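Local coordinates for amidohydrolase 3 domain-containing protein (Bacillus thuringiensis serovar konkukian, PDB 3GGM) that is of unknown function but is the N-terminal piece of a longer protein that probably hydrolyses non-peptide carbon-nitrogen bonds, at residues P4-Y9 with K48-D53. Residues are numbered along the deposited sequence; the frame is centred on the assembly and turned at random.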
ATOM      1  N   PRO A   4      11.110  24.980   1.556  1.00 38.22           N
ATOM      2  CA  PRO A   4      10.882  23.580   1.181  1.00 36.46           C
ATOM      3  C   PRO A   4      11.261  23.294  -0.267  1.00 35.07           C
ATOM      4  O   PRO A   4      11.204  24.183  -1.116  1.00 34.39           O
ATOM      5  CB  PRO A   4       9.386  23.398   1.425  1.00 35.93           C
ATOM      6  CG  PRO A   4       8.834  24.749   1.073  1.00 37.98           C
ATOM      7  CD  PRO A   4       9.830  25.691   1.739  1.00 38.09           C
ATOM      8  N   ASP A   5      11.644  22.053  -0.552  1.00 33.61           N
ATOM      9  CA  ASP A   5      12.003  21.688  -1.916  1.00 34.87           C
ATOM     10  C   ASP A   5      10.752  21.345  -2.709  1.00 34.51           C
ATOM     11  O   ASP A   5      10.694  21.554  -3.920  1.00 36.54           O
ATOM     12  CB  ASP A   5      12.945  20.481  -1.932  1.00 37.27           C
ATOM     13  CG  ASP A   5      14.228  20.735  -1.169  1.00 38.97           C
ATOM     14  OD1 ASP A   5      14.729  21.882  -1.214  1.00 40.89           O
ATOM     15  OD2 ASP A   5      14.736  19.785  -0.535  1.00 41.24           O
ATOM     16  N   MET A   6       9.744  20.836  -2.011  1.00 34.61           N
ATOM     17  CA  MET A   6       8.501  20.434  -2.653  1.00 33.47           C
ATOM     18  C   MET A   6       7.291  20.763  -1.787  1.00 31.50           C
ATOM     19  O   MET A   6       7.359  20.692  -0.565  1.00 28.65           O
ATOM     20  CB  MET A   6       8.551  18.926  -2.923  1.00 35.53           C
ATOM     21  CG  MET A   6       7.215  18.284  -3.253  1.00 38.91           C
ATOM     22  SD  MET A   6       6.581  18.742  -4.871  1.00 43.51           S
ATOM     23  CE  MET A   6       7.682  17.740  -5.924  1.00 43.28           C
ATOM     24  N   ILE A   7       6.190  21.124  -2.438  1.00 29.60           N
ATOM     25  CA  ILE A   7       4.944  21.428  -1.746  1.00 28.59           C
ATOM     26  C   ILE A   7       3.790  20.831  -2.540  1.00 27.33           C
ATOM     27  O   ILE A   7       3.545  21.227  -3.676  1.00 26.44           O
ATOM     28  CB  ILE A   7       4.698  22.944  -1.622  1.00 29.34           C
ATOM     29  CG1 ILE A   7       5.734  23.567  -0.683  1.00 31.76           C
ATOM     30  CG2 ILE A   7       3.279  23.195  -1.114  1.00 30.60           C
ATOM     31  CD1 ILE A   7       5.542  25.052  -0.451  1.00 30.81           C
ATOM     32  N   LEU A   8       3.112  19.849  -1.954  1.00 24.97           N
ATOM     33  CA  LEU A   8       1.969  19.238  -2.610  1.00 24.39           C
ATOM     34  C   LEU A   8       0.770  19.858  -1.911  1.00 23.04           C
ATOM     35  O   LEU A   8       0.690  19.819  -0.684  1.00 23.16           O
ATOM     36  CB  LEU A   8       1.960  17.722  -2.408  1.00 24.87           C
ATOM     37  CG  LEU A   8       3.107  16.896  -3.002  1.00 26.54           C
ATOM     38  CD1 LEU A   8       4.340  17.006  -2.118  1.00 28.53           C
ATOM     39  CD2 LEU A   8       2.680  15.442  -3.089  1.00 26.97           C
ATOM     40  N   TYR A   9      -0.145  20.447  -2.679  1.00 21.91           N
ATOM     41  CA  TYR A   9      -1.324  21.077  -2.080  1.00 21.98           C
ATOM     42  C   TYR A   9      -2.626  20.742  -2.802  1.00 21.37           C
ATOM     43  O   TYR A   9      -2.627  20.075  -3.836  1.00 18.21           O
ATOM     44  CB  TYR A   9      -1.154  22.596  -2.037  1.00 21.09           C
ATOM     45  CG  TYR A   9      -1.091  23.222  -3.413  1.00 22.63           C
ATOM     46  CD1 TYR A   9       0.034  23.073  -4.221  1.00 22.41           C
ATOM     47  CD2 TYR A   9      -2.188  23.913  -3.927  1.00 21.92           C
ATOM     48  CE1 TYR A   9       0.064  23.601  -5.524  1.00 23.62           C
ATOM     49  CE2 TYR A   9      -2.170  24.441  -5.216  1.00 24.66           C
ATOM     50  CZ  TYR A   9      -1.047  24.282  -6.009  1.00 24.09           C
ATOM     51  OH  TYR A   9      -1.053  24.800  -7.285  1.00 26.13           O
ATOM     52  N   LYS A  48      12.695  28.058  -6.249  1.00 51.78           N
ATOM     53  CA  LYS A  48      13.231  26.702  -6.223  1.00 50.71           C
ATOM     54  C   LYS A  48      12.276  25.602  -5.757  1.00 49.00           C
ATOM     55  O   LYS A  48      12.437  24.438  -6.124  1.00 49.84           O
ATOM     56  CB  LYS A  48      14.492  26.668  -5.358  1.00 51.74           C
ATOM     57  CG  LYS A  48      15.606  27.571  -5.867  1.00 53.64           C
ATOM     58  CD  LYS A  48      16.905  27.333  -5.106  1.00 54.07           C
ATOM     59  CE  LYS A  48      18.025  28.218  -5.637  1.00 53.40           C
ATOM     60  NZ  LYS A  48      19.314  27.926  -4.946  1.00 53.25           N
ATOM     61  N   THR A  49      11.282  25.959  -4.956  1.00 46.10           N
ATOM     62  CA  THR A  49      10.355  24.961  -4.445  1.00 43.93           C
ATOM     63  C   THR A  49       9.444  24.378  -5.518  1.00 42.02           C
ATOM     64  O   THR A  49       8.747  25.112  -6.217  1.00 41.24           O
ATOM     65  CB  THR A  49       9.469  25.546  -3.324  1.00 44.32           C
ATOM     66  OG1 THR A  49       8.429  26.337  -3.902  1.00 47.86           O
ATOM     67  CG2 THR A  49      10.289  26.433  -2.413  1.00 42.48           C
ATOM     68  N   LYS A  50       9.458  23.055  -5.652  1.00 41.34           N
ATOM     69  CA  LYS A  50       8.589  22.388  -6.615  1.00 41.22           C
ATOM     70  C   LYS A  50       7.207  22.330  -5.972  1.00 40.32           C
ATOM     71  O   LYS A  50       7.080  21.991  -4.796  1.00 39.78           O
ATOM     72  CB  LYS A  50       9.059  20.960  -6.910  1.00 43.02           C
ATOM     73  CG  LYS A  50      10.353  20.856  -7.698  1.00 46.23           C
ATOM     74  CD  LYS A  50      11.576  20.821  -6.789  1.00 49.81           C
ATOM     75  CE  LYS A  50      11.643  19.518  -5.995  1.00 50.08           C
ATOM     76  NZ  LYS A  50      12.875  19.441  -5.155  1.00 50.57           N
ATOM     77  N   LYS A  51       6.176  22.670  -6.732  1.00 39.16           N
ATOM     78  CA  LYS A  51       4.825  22.641  -6.195  1.00 38.28           C
ATOM     79  C   LYS A  51       3.936  21.754  -7.052  1.00 36.74           C
ATOM     80  O   LYS A  51       3.971  21.817  -8.278  1.00 37.07           O
ATOM     81  CB  LYS A  51       4.262  24.061  -6.098  1.00 38.17           C
ATOM     82  CG  LYS A  51       4.566  24.934  -7.295  1.00 41.85           C
ATOM     83  CD  LYS A  51       4.085  26.366  -7.084  1.00 40.49           C
ATOM     84  CE  LYS A  51       4.821  27.039  -5.937  1.00 41.64           C
ATOM     85  NZ  LYS A  51       4.435  28.472  -5.791  1.00 43.34           N
ATOM     86  N   ILE A  52       3.153  20.910  -6.395  1.00 33.53           N
ATOM     87  CA  ILE A  52       2.271  19.997  -7.100  1.00 30.77           C
ATOM     88  C   ILE A  52       0.826  20.146  -6.655  1.00 29.58           C
ATOM     89  O   ILE A  52       0.487  19.880  -5.502  1.00 29.53           O
ATOM     90  CB  ILE A  52       2.679  18.526  -6.869  1.00 31.11           C
ATOM     91  CG1 ILE A  52       4.112  18.292  -7.354  1.00 32.09           C
ATOM     92  CG2 ILE A  52       1.710  17.605  -7.589  1.00 29.50           C
ATOM     93  CD1 ILE A  52       4.591  16.868  -7.158  1.00 34.34           C
ATOM     94  N   ASP A  53      -0.018  20.560  -7.588  1.00 27.28           N
ATOM     95  CA  ASP A  53      -1.438  20.718  -7.323  1.00 26.25           C
ATOM     96  C   ASP A  53      -2.033  19.315  -7.434  1.00 24.65           C
ATOM     97  O   ASP A  53      -2.170  18.778  -8.536  1.00 24.74           O
ATOM     98  CB  ASP A  53      -2.064  21.647  -8.371  1.00 27.15           C
ATOM     99  CG  ASP A  53      -3.556  21.824  -8.173  1.00 27.88           C
ATOM    100  OD1 ASP A  53      -4.151  21.044  -7.402  1.00 24.85           O
ATOM    101  OD2 ASP A  53      -4.133  22.744  -8.792  1.00 28.38           O
TER
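Met6 to Tyr9 pairs in register with Lys50 to Asp53 as two parallel strands, their axes 4.5 Å apart at closest and 13° from parallel. The pairing illustrates the staggered bonding of parallel strands: Lys50 N donates to Asp5 O and Ile52 N to Ile7 O, while Ile7 N reaches Lys50 O and Tyr9 N reaches Ile52 O. Three of these bonds are nearly straight; the one to Lys50 O is more bent, and that oxygen also receives the CA-H of Met6.

On the face carrying Met6, Leu8, Lys50 and Ile52, the methionine leaves its backbone with CG anti to N (chi1 165°) and then bends twice, which brings SD and CE across to Lys50 and Ile52. Its CE presses tightly against Ile52 CD1 at 3.4 Å, and the Met6 and Lys50 side chains cross at about a right angle. Lys50 curls so that its NZ lies 3.4 Å from Asp5 CB, while Asp5 OD2 accepts a hydrogen bond from Asp30 N. On the other face, one side of the Tyr9 ring meets Asp53 CA in a CH-pi contact, 4.0 Å from the ring centroid and offset toward the rim.

The pairing is consistent with the small beta domain flanking the catalytic barrel in amidohydrolases. Strand 6-9 lies between 50-53 and the antiparallel 22-29, where Asp5 and Met6 form a classic bulge opposite Ile28; His69 of a second subunit packs on Leu8 and Ile52.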